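Local coordinates for large ribosomal subunit protein uL10 (Thermotoga maritima, PDB 1ZAV), which forms part of the ribosomal stalk of the large subunit, binding rRNA and L7/L12 dimers, and probably takes part in the ribosome's interaction with GTP-bound translation factors, at residues A[9-14]-A[60-65]; A[24-29]-A[98-103]; A[40-45]-A[54-59]. One frame throughout, in Å; residues are numbered along the deposited sequence.

Contact 1: residues A[9-14]-A[60-65]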
loop_
_atom_site.group_PDB
_atom_site.type_symbol
_atom_site.label_atom_id
_atom_site.label_comp_id
_atom_site.label_asym_id
_atom_site.label_seq_id
_atom_site.Cartn_x
_atom_site.Cartn_y
_atom_site.Cartn_z
ATOM N N GLU A 9 -14.136 -44.060 -9.470
ATOM C CA GLU A 9 -13.418 -43.313 -10.502
ATOM C C GLU A 9 -14.203 -42.088 -10.958
ATOM O O GLU A 9 -13.627 -41.028 -11.175
ATOM C CB GLU A 9 -13.129 -44.205 -11.728
ATOM C CG GLU A 9 -12.022 -45.223 -11.519
ATOM C CD GLU A 9 -11.820 -46.125 -12.735
ATOM O OE1 GLU A 9 -10.815 -46.869 -12.770
ATOM O OE2 GLU A 9 -12.672 -46.093 -13.651
ATOM N N LEU A 10 -15.515 -42.245 -11.109
ATOM C CA LEU A 10 -16.380 -41.158 -11.559
ATOM C C LEU A 10 -16.399 -40.027 -10.529
ATOM O O LEU A 10 -16.343 -38.848 -10.879
ATOM C CB LEU A 10 -17.800 -41.686 -11.783
ATOM C CG LEU A 10 -18.730 -40.926 -12.731
ATOM C CD1 LEU A 10 -19.960 -41.785 -13.021
ATOM C CD2 LEU A 10 -19.144 -39.606 -12.123
ATOM N N ILE A 11 -16.471 -40.393 -9.257
ATOM C CA ILE A 11 -16.483 -39.400 -8.191
ATOM C C ILE A 11 -15.157 -38.637 -8.183
ATOM O O ILE A 11 -15.142 -37.413 -8.060
ATOM C CB ILE A 11 -16.729 -40.079 -6.831
ATOM C CG1 ILE A 11 -18.123 -40.708 -6.833
ATOM C CG2 ILE A 11 -16.607 -39.068 -5.696
ATOM C CD1 ILE A 11 -18.441 -41.520 -5.596
ATOM N N VAL A 12 -14.046 -39.362 -8.337
ATOM C CA VAL A 12 -12.718 -38.748 -8.358
ATOM C C VAL A 12 -12.561 -37.849 -9.581
ATOM O O VAL A 12 -12.053 -36.740 -9.495
ATOM C CB VAL A 12 -11.587 -39.824 -8.398
ATOM C CG1 VAL A 12 -10.224 -39.155 -8.615
ATOM C CG2 VAL A 12 -11.575 -40.620 -7.094
ATOM N N LYS A 13 -12.996 -38.343 -10.735
ATOM C CA LYS A 13 -12.885 -37.576 -11.965
ATOM C C LYS A 13 -13.695 -36.286 -11.854
ATOM O O LYS A 13 -13.205 -35.209 -12.184
ATOM C CB LYS A 13 -13.394 -38.409 -13.145
ATOM C CG LYS A 13 -13.414 -37.682 -14.479
ATOM C CD LYS A 13 -12.149 -37.919 -15.281
ATOM C CE LYS A 13 -12.398 -37.653 -16.759
ATOM N NZ LYS A 13 -13.510 -38.510 -17.284
ATOM N N GLU A 14 -14.935 -36.406 -11.390
ATOM C CA GLU A 14 -15.807 -35.245 -11.240
ATOM C C GLU A 14 -15.148 -34.185 -10.371
ATOM O O GLU A 14 -15.040 -33.025 -10.758
ATOM C CB GLU A 14 -17.138 -35.655 -10.612
ATOM C CG GLU A 14 -17.997 -36.528 -11.503
ATOM C CD GLU A 14 -19.362 -36.807 -10.907
ATOM O OE1 GLU A 14 -19.427 -37.248 -9.736
ATOM O OE2 GLU A 14 -20.371 -36.596 -11.617
ATOM N N ASN A 60 -10.995 -37.553 3.140
ATOM C CA ASN A 60 -9.622 -37.234 2.765
ATOM C C ASN A 60 -9.118 -37.970 1.528
ATOM O O ASN A 60 -8.583 -37.354 0.609
ATOM C CB ASN A 60 -8.686 -37.530 3.938
ATOM C CG ASN A 60 -8.950 -36.635 5.126
ATOM O OD1 ASN A 60 -8.882 -35.413 5.016
ATOM N ND2 ASN A 60 -9.257 -37.239 6.271
ATOM N N THR A 61 -9.278 -39.289 1.512
ATOM C CA THR A 61 -8.813 -40.094 0.389
ATOM C C THR A 61 -9.308 -39.529 -0.940
ATOM O O THR A 61 -8.530 -39.378 -1.878
ATOM C CB THR A 61 -9.266 -41.564 0.536
ATOM O OG1 THR A 61 -8.705 -42.120 1.736
ATOM C CG2 THR A 61 -8.797 -42.392 -0.659
ATOM N N LEU A 62 -10.596 -39.209 -1.008
ATOM C CA LEU A 62 -11.203 -38.641 -2.214
ATOM C C LEU A 62 -10.551 -37.300 -2.562
ATOM O O LEU A 62 -10.199 -37.050 -3.715
ATOM C CB LEU A 62 -12.701 -38.421 -1.987
ATOM C CG LEU A 62 -13.657 -38.259 -3.174
ATOM C CD1 LEU A 62 -15.039 -37.941 -2.617
ATOM C CD2 LEU A 62 -13.208 -37.160 -4.122
ATOM N N LEU A 63 -10.420 -36.431 -1.563
ATOM C CA LEU A 63 -9.803 -35.124 -1.768
ATOM C C LEU A 63 -8.388 -35.273 -2.310
ATOM O O LEU A 63 -7.999 -34.602 -3.266
ATOM C CB LEU A 63 -9.750 -34.344 -0.452
ATOM C CG LEU A 63 -11.066 -33.736 0.034
ATOM C CD1 LEU A 63 -10.821 -32.928 1.297
ATOM C CD2 LEU A 63 -11.644 -32.851 -1.056
ATOM N N ASN A 64 -7.621 -36.159 -1.685
ATOM C CA ASN A 64 -6.250 -36.391 -2.093
ATOM C C ASN A 64 -6.150 -36.763 -3.579
ATOM O O ASN A 64 -5.451 -36.101 -4.335
ATOM C CB ASN A 64 -5.624 -37.486 -1.228
ATOM C CG ASN A 64 -4.119 -37.324 -1.088
ATOM O OD1 ASN A 64 -3.395 -37.267 -2.081
ATOM N ND2 ASN A 64 -3.643 -37.246 0.151
ATOM N N LEU A 65 -6.858 -37.806 -4.001
ATOM C CA LEU A 65 -6.806 -38.217 -5.406
ATOM C C LEU A 65 -7.293 -37.124 -6.361
ATOM O O LEU A 65 -6.739 -36.948 -7.448
ATOM C CB LEU A 65 -7.619 -39.498 -5.633
ATOM C CG LEU A 65 -7.127 -40.799 -4.982
ATOM C CD1 LEU A 65 -7.980 -41.963 -5.475
ATOM C CD2 LEU A 65 -5.671 -41.047 -5.335
#

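Contact 2: residues A[24-29]-A[98-103]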
loop_
_atom_site.group_PDB
_atom_site.type_symbol
_atom_site.label_atom_id
_atom_site.label_comp_id
_atom_site.label_asym_id
_atom_site.label_seq_id
_atom_site.Cartn_x
_atom_site.Cartn_y
_atom_site.Cartn_z
ATOM N N LEU A 24 -10.893 -20.873 -5.734
ATOM C CA LEU A 24 -10.650 -21.009 -4.309
ATOM C C LEU A 24 -10.977 -22.420 -3.851
ATOM O O LEU A 24 -11.964 -23.020 -4.283
ATOM C CB LEU A 24 -11.511 -20.011 -3.502
ATOM C CG LEU A 24 -11.601 -20.323 -1.998
ATOM C CD1 LEU A 24 -10.244 -20.065 -1.362
ATOM C CD2 LEU A 24 -12.659 -19.453 -1.310
ATOM N N ILE A 25 -10.112 -22.944 -2.995
ATOM C CA ILE A 25 -10.275 -24.243 -2.372
ATOM C C ILE A 25 -9.759 -23.971 -0.958
ATOM O O ILE A 25 -8.575 -23.703 -0.770
ATOM C CB ILE A 25 -9.399 -25.357 -3.029
ATOM C CG1 ILE A 25 -9.836 -25.591 -4.478
ATOM C CG2 ILE A 25 -9.552 -26.661 -2.254
ATOM C CD1 ILE A 25 -8.949 -26.601 -5.244
ATOM N N LEU A 26 -10.654 -23.985 0.023
ATOM C CA LEU A 26 -10.262 -23.757 1.406
ATOM C C LEU A 26 -10.672 -24.974 2.229
ATOM O O LEU A 26 -11.812 -25.447 2.157
ATOM C CB LEU A 26 -10.902 -22.462 1.941
ATOM C CG LEU A 26 -10.590 -22.070 3.392
ATOM C CD1 LEU A 26 -10.801 -20.579 3.602
ATOM C CD2 LEU A 26 -11.459 -22.882 4.328
ATOM N N PHE A 27 -9.727 -25.492 3.010
ATOM C CA PHE A 27 -9.967 -26.673 3.817
ATOM C C PHE A 27 -10.308 -26.305 5.240
ATOM O O PHE A 27 -9.554 -25.582 5.886
ATOM C CB PHE A 27 -8.727 -27.548 3.785
ATOM C CG PHE A 27 -8.317 -27.932 2.395
ATOM C CD1 PHE A 27 -8.909 -29.023 1.760
ATOM C CD2 PHE A 27 -7.352 -27.193 1.712
ATOM C CE1 PHE A 27 -8.542 -29.379 0.453
ATOM C CE2 PHE A 27 -6.976 -27.539 0.403
ATOM C CZ PHE A 27 -7.575 -28.636 -0.221
ATOM N N ALA A 28 -11.432 -26.828 5.721
ATOM C CA ALA A 28 -11.915 -26.539 7.070
ATOM C C ALA A 28 -12.296 -27.756 7.907
ATOM O O ALA A 28 -12.787 -28.766 7.391
ATOM C CB ALA A 28 -13.113 -25.602 6.983
ATOM N N ASP A 29 -12.068 -27.640 9.211
ATOM C CA ASP A 29 -12.433 -28.671 10.173
ATOM C C ASP A 29 -13.850 -28.266 10.572
ATOM O O ASP A 29 -14.037 -27.221 11.192
ATOM C CB ASP A 29 -11.515 -28.603 11.397
ATOM C CG ASP A 29 -11.965 -29.514 12.525
ATOM O OD1 ASP A 29 -13.130 -29.972 12.515
ATOM O OD2 ASP A 29 -11.153 -29.762 13.439
ATOM N N LYS A 98 -14.285 -14.575 3.639
ATOM C CA LYS A 98 -14.838 -13.699 4.677
ATOM C C LYS A 98 -16.071 -14.309 5.324
ATOM O O LYS A 98 -16.250 -14.240 6.545
ATOM C CB LYS A 98 -15.218 -12.339 4.087
ATOM C CG LYS A 98 -15.734 -11.347 5.132
ATOM C CD LYS A 98 -16.453 -10.167 4.495
ATOM C CE LYS A 98 -15.632 -9.531 3.379
ATOM N NZ LYS A 98 -14.330 -8.981 3.858
ATOM N N ILE A 99 -16.938 -14.891 4.497
ATOM C CA ILE A 99 -18.155 -15.511 4.993
ATOM C C ILE A 99 -17.888 -16.657 5.971
ATOM O O ILE A 99 -18.498 -16.722 7.037
ATOM C CB ILE A 99 -19.051 -16.027 3.813
ATOM C CG1 ILE A 99 -19.609 -14.834 3.032
ATOM C CG2 ILE A 99 -20.210 -16.879 4.347
ATOM C CD1 ILE A 99 -20.354 -15.205 1.758
ATOM N N ILE A 100 -16.975 -17.563 5.629
ATOM C CA ILE A 100 -16.724 -18.680 6.521
ATOM C C ILE A 100 -15.897 -18.254 7.730
ATOM O O ILE A 100 -15.997 -18.846 8.804
ATOM C CB ILE A 100 -16.021 -19.849 5.788
ATOM C CG1 ILE A 100 -16.100 -21.117 6.647
ATOM C CG2 ILE A 100 -14.585 -19.482 5.489
ATOM C CD1 ILE A 100 -15.549 -22.360 5.964
ATOM N N TYR A 101 -15.081 -17.223 7.553
ATOM C CA TYR A 101 -14.265 -16.708 8.653
ATOM C C TYR A 101 -15.209 -16.132 9.723
ATOM O O TYR A 101 -15.095 -16.450 10.905
ATOM C CB TYR A 101 -13.334 -15.598 8.154
ATOM C CG TYR A 101 -12.434 -15.015 9.230
ATOM C CD1 TYR A 101 -11.295 -15.697 9.659
ATOM C CD2 TYR A 101 -12.729 -13.783 9.823
ATOM C CE1 TYR A 101 -10.466 -15.165 10.656
ATOM C CE2 TYR A 101 -11.911 -13.245 10.821
ATOM C CZ TYR A 101 -10.782 -13.942 11.231
ATOM O OH TYR A 101 -9.970 -13.413 12.211
ATOM N N ASN A 102 -16.151 -15.300 9.294
ATOM C CA ASN A 102 -17.107 -14.690 10.217
ATOM C C ASN A 102 -18.125 -15.691 10.768
ATOM O O ASN A 102 -18.737 -15.454 11.811
ATOM C CB ASN A 102 -17.827 -13.527 9.525
ATOM C CG ASN A 102 -16.906 -12.343 9.261
ATOM O OD1 ASN A 102 -17.165 -11.522 8.379
ATOM N ND2 ASN A 102 -15.824 -12.247 10.035
ATOM N N PHE A 103 -18.312 -16.813 10.073
ATOM C CA PHE A 103 -19.251 -17.823 10.538
ATOM C C PHE A 103 -18.636 -18.546 11.729
ATOM O O PHE A 103 -19.297 -18.746 12.754
ATOM C CB PHE A 103 -19.562 -18.838 9.429
ATOM C CG PHE A 103 -20.533 -19.910 9.844
ATOM C CD1 PHE A 103 -21.901 -19.661 9.862
ATOM C CD2 PHE A 103 -20.077 -21.167 10.223
ATOM C CE1 PHE A 103 -22.801 -20.646 10.255
ATOM C CE2 PHE A 103 -20.960 -22.159 10.620
ATOM C CZ PHE A 103 -22.331 -21.901 10.635
#

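Contact 3: residues A[40-45]-A[54-59]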
loop_
_atom_site.group_PDB
_atom_site.type_symbol
_atom_site.label_atom_id
_atom_site.label_comp_id
_atom_site.label_asym_id
_atom_site.label_seq_id
_atom_site.Cartn_x
_atom_site.Cartn_y
_atom_site.Cartn_z
ATOM N N GLU A 40 -27.030 -22.944 7.641
ATOM C CA GLU A 40 -26.823 -21.501 7.739
ATOM C C GLU A 40 -25.598 -21.016 6.955
ATOM O O GLU A 40 -25.661 -20.003 6.257
ATOM C CB GLU A 40 -26.700 -21.081 9.208
ATOM C CG GLU A 40 -26.436 -19.593 9.408
ATOM C CD GLU A 40 -27.552 -18.717 8.860
ATOM O OE1 GLU A 40 -27.845 -18.798 7.646
ATOM O OE2 GLU A 40 -28.140 -17.942 9.644
ATOM N N LEU A 41 -24.482 -21.729 7.062
ATOM C CA LEU A 41 -23.286 -21.337 6.323
ATOM C C LEU A 41 -23.567 -21.401 4.822
ATOM O O LEU A 41 -23.196 -20.499 4.072
ATOM C CB LEU A 41 -22.104 -22.252 6.670
ATOM C CG LEU A 41 -20.787 -22.097 5.891
ATOM C CD1 LEU A 41 -20.231 -20.665 5.958
ATOM C CD2 LEU A 41 -19.780 -23.072 6.475
ATOM N N ARG A 42 -24.224 -22.471 4.385
ATOM C CA ARG A 42 -24.534 -22.622 2.966
ATOM C C ARG A 42 -25.460 -21.525 2.479
ATOM O O ARG A 42 -25.352 -21.075 1.342
ATOM C CB ARG A 42 -25.158 -23.991 2.695
ATOM C CG ARG A 42 -24.131 -25.103 2.657
ATOM C CD ARG A 42 -24.779 -26.456 2.483
ATOM N NE ARG A 42 -23.769 -27.498 2.313
ATOM C CZ ARG A 42 -24.013 -28.801 2.385
ATOM N NH1 ARG A 42 -25.246 -29.243 2.628
ATOM N NH2 ARG A 42 -23.019 -29.665 2.206
ATOM N N SER A 43 -26.369 -21.096 3.348
ATOM C CA SER A 43 -27.304 -20.036 3.000
ATOM C C SER A 43 -26.555 -18.714 2.847
ATOM O O SER A 43 -26.811 -17.959 1.910
ATOM C CB SER A 43 -28.380 -19.905 4.080
ATOM O OG SER A 43 -29.129 -21.110 4.197
ATOM N N ARG A 44 -25.625 -18.439 3.763
ATOM C CA ARG A 44 -24.848 -17.204 3.690
ATOM C C ARG A 44 -24.013 -17.196 2.415
ATOM O O ARG A 44 -23.834 -16.154 1.781
ATOM C CB ARG A 44 -23.937 -17.055 4.917
ATOM C CG ARG A 44 -24.684 -16.835 6.247
ATOM C CD ARG A 44 -23.722 -16.487 7.390
ATOM N NE ARG A 44 -24.349 -16.599 8.714
ATOM C CZ ARG A 44 -23.735 -16.328 9.863
ATOM N NH1 ARG A 44 -22.473 -15.919 9.866
ATOM N NH2 ARG A 44 -24.372 -16.486 11.016
ATOM N N LEU A 45 -23.502 -18.364 2.035
ATOM C CA LEU A 45 -22.707 -18.463 0.823
ATOM C C LEU A 45 -23.563 -18.233 -0.418
ATOM O O LEU A 45 -23.201 -17.456 -1.290
ATOM C CB LEU A 45 -22.031 -19.837 0.743
ATOM C CG LEU A 45 -20.874 -20.016 1.737
ATOM C CD1 LEU A 45 -20.414 -21.467 1.781
ATOM C CD2 LEU A 45 -19.723 -19.086 1.325
ATOM N N ARG A 54 -19.583 -23.780 -3.038
ATOM C CA ARG A 54 -20.071 -24.971 -2.359
ATOM C C ARG A 54 -19.263 -25.226 -1.101
ATOM O O ARG A 54 -18.094 -24.865 -1.043
ATOM C CB ARG A 54 -19.936 -26.195 -3.274
ATOM C CG ARG A 54 -20.861 -26.175 -4.462
ATOM C CD ARG A 54 -22.297 -26.180 -3.973
ATOM N NE ARG A 54 -23.251 -25.953 -5.046
ATOM C CZ ARG A 54 -23.440 -26.778 -6.067
ATOM N NH1 ARG A 54 -22.730 -27.899 -6.156
ATOM N NH2 ARG A 54 -24.348 -26.486 -6.989
ATOM N N PHE A 55 -19.899 -25.822 -0.096
ATOM C CA PHE A 55 -19.226 -26.190 1.146
ATOM C C PHE A 55 -19.664 -27.620 1.426
ATOM O O PHE A 55 -20.822 -27.862 1.776
ATOM C CB PHE A 55 -19.634 -25.298 2.334
ATOM C CG PHE A 55 -18.834 -25.572 3.582
ATOM C CD1 PHE A 55 -17.471 -25.274 3.625
ATOM C CD2 PHE A 55 -19.422 -26.182 4.690
ATOM C CE1 PHE A 55 -16.701 -25.583 4.752
ATOM C CE2 PHE A 55 -18.666 -26.496 5.824
ATOM C CZ PHE A 55 -17.296 -26.196 5.855
ATOM N N ARG A 56 -18.742 -28.565 1.269
ATOM C CA ARG A 56 -19.058 -29.970 1.491
ATOM C C ARG A 56 -18.000 -30.718 2.296
ATOM O O ARG A 56 -16.800 -30.507 2.115
ATOM C CB ARG A 56 -19.228 -30.695 0.153
ATOM C CG ARG A 56 -20.327 -30.161 -0.745
ATOM C CD ARG A 56 -20.605 -31.142 -1.885
ATOM N NE ARG A 56 -19.462 -31.310 -2.782
ATOM C CZ ARG A 56 -19.412 -32.200 -3.773
ATOM N NH1 ARG A 56 -20.441 -33.011 -3.994
ATOM N NH2 ARG A 56 -18.341 -32.274 -4.554
ATOM N N VAL A 57 -18.458 -31.587 3.192
ATOM C CA VAL A 57 -17.551 -32.405 3.986
ATOM C C VAL A 57 -17.167 -33.527 3.034
ATOM O O VAL A 57 -18.041 -34.199 2.482
ATOM C CB VAL A 57 -18.249 -33.014 5.218
ATOM C CG1 VAL A 57 -17.315 -34.012 5.900
ATOM C CG2 VAL A 57 -18.642 -31.905 6.195
ATOM N N VAL A 58 -15.869 -33.716 2.825
ATOM C CA VAL A 58 -15.403 -34.751 1.909
ATOM C C VAL A 58 -14.261 -35.580 2.485
ATOM O O VAL A 58 -13.290 -35.046 3.026
ATOM C CB VAL A 58 -14.938 -34.139 0.570
ATOM C CG1 VAL A 58 -14.527 -35.248 -0.399
ATOM C CG2 VAL A 58 -16.049 -33.295 -0.028
ATOM N N LYS A 59 -14.395 -36.894 2.362
ATOM C CA LYS A 59 -13.386 -37.827 2.842
ATOM C C LYS A 59 -12.008 -37.465 2.286
ATOM O O LYS A 59 -11.869 -37.118 1.114
ATOM C CB LYS A 59 -13.761 -39.244 2.414
ATOM C CG LYS A 59 -14.063 -39.363 0.927
ATOM C CD LYS A 59 -14.201 -40.809 0.490
ATOM C CE LYS A 59 -12.905 -41.580 0.711
ATOM N NZ LYS A 59 -12.613 -41.802 2.159
#

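Contact 1: residues A[9-14]-A[60-65]
Ile11 meets Leu62 methyl to methyl. Ile11 CG2 lies 3.6 Å from Leu62 CD1, and the two side chains cross at about a right angle. The chi1 of Ile11, -64°, matters here: it sets CG2 trans to the backbone N and puts CG1 beside the backbone N, so the short branch does the touching. Val12 forms the second pair. Val12 CG1 is 4.0 Å from Leu65 CB, while Val12 CG2 is 4.2 Å from Leu65 CD1, so each valine methyl has its own partner atom on the leucine. No hydrogen bond joins the two segments. The backbones come closest at Val12 and Leu62, whose CA atoms are 6.3 Å apart. On the 60-65 side the contact uses two leucines three residues apart, which lie along one flank of the helix. Further along helix 5-19, Met15 also touches Leu62, and Leu63 reaches both Met15 and Phe19. Asn64 OD1 is hydrogen-bonded to Tyr75 OH, and this ties helix 60-69 to the chain that follows it. The contact lies near the protein surface. It is a small apolar helix-helix interface, joining the N-terminal helix 5-19 to helix 60-69 within the region that defines the L10 family.

Contact 2: residues A[24-29]-A[98-103]
Leu26 and Ala28 meet Ile100 through aliphatic groups alone, and neither segment puts a ring into the contact. The rings are set around it, and that of Phe55 touches Ile100. Phe27 starts from the strand in the direction away from helix 94-106, and its ring meets that of Phe78 with the planes about 20° apart. Leu79 and Thr83 also touch the Phe27 side chain. The side chain of Tyr101 ends away from the strand and touches Leu111, and Phe103 packs on Asp37 of helix 35-49. Between the segments, Ile100 points at the strand and uses two branches. Ile100 CD1 is 4.2 Å from Ala28 CB. Ile100 CG2 is 4.4 Å from Leu26 CD1, a looser approach. With chi1 at -166°, CG1 runs trans to the backbone N and carries CD1 to the alanine, while CG2, between the backbone N and the carbonyl carbon, faces the leucine. The backbones stay well apart: the nearest CA atoms, those of Ala28 and Ile100, are 9.2 Å from each other. All three touching residues are buried. Val97 adds to the cover over Leu26, Tyr104 touches Ala28, and Leu86 of the neighbouring strand 83-88 touches Ile100. Strand 24-28 is held on one flank by backbone bonds to strand 83-88 and on the other by bonds to strand 114-119. Its residues alternate, Leu26 and Ala28 facing the helix and Phe27 the reverse side. This is the packing of an alpha+beta domain, with helix 94-106 lying over an interior strand of an antiparallel sheet.

Contact 3: residues A[40-45]-A[54-59]
The carbonyl O of Phe55 is gripped by two nitrogens of Arg42. The motif is a helix followed by an antiparallel strand: helix 35-49 lies against strand 53-58, an outermost strand of the sheet within this chain. Arg42 NE donates to Phe55 O at 3.0 Å and Arg42 NH2 to the same O at 2.9 Å, both bonds somewhat bent. The oxygen lies in the guanidinium plane, at the edge formed by these two nitrogens, and this fork would hold the orientation of the group. An extended chain from CG to NE takes the arginine from the helix to the strand. The axes of helix 40-45 and strand 54-58 approach to 8.7 Å and run nearly antiparallel, at 157°. Under the polar bridge the contact is apolar and buried. Phe55 points toward the helix, and with CG trans to the backbone N (chi1 -174°) its ring is set where Leu41 covers one face. Leu45 CD1 packs on Phe55 CB at 3.9 Å. The Phe55 ring also meets Phe30 edge-to-face. The strand is paired to strand 83-88 through Arg54, Arg56 and Val58. Over one face of the Phe55 ring, Leu41 CD2 makes a CH-pi contact, 3.7 Å from the centroid and 17° off the ring normal.

Contacts 2 and 3 belong to one core. Their centres are 9 Å apart, and Ile100 CD1 touches Phe55 CE1 at 3.6 Å, on the same side of the ring as Leu41. Ile99 CG2 also packs on Leu45 CD2 at 3.8 Å, so helices 94-106 and 35-49 lie side by side over the sheet. Contact 1 is more peripheral, with its centre 18 Å from that of contact 3 and 21 Å from that of contact 2. It joins contact 3 directly, since helix 60-69 follows strand 53-58 and Leu63 CD1 packs on Val58 O. The L7/L12-binding region, residues 138-180, contributes to none of the three.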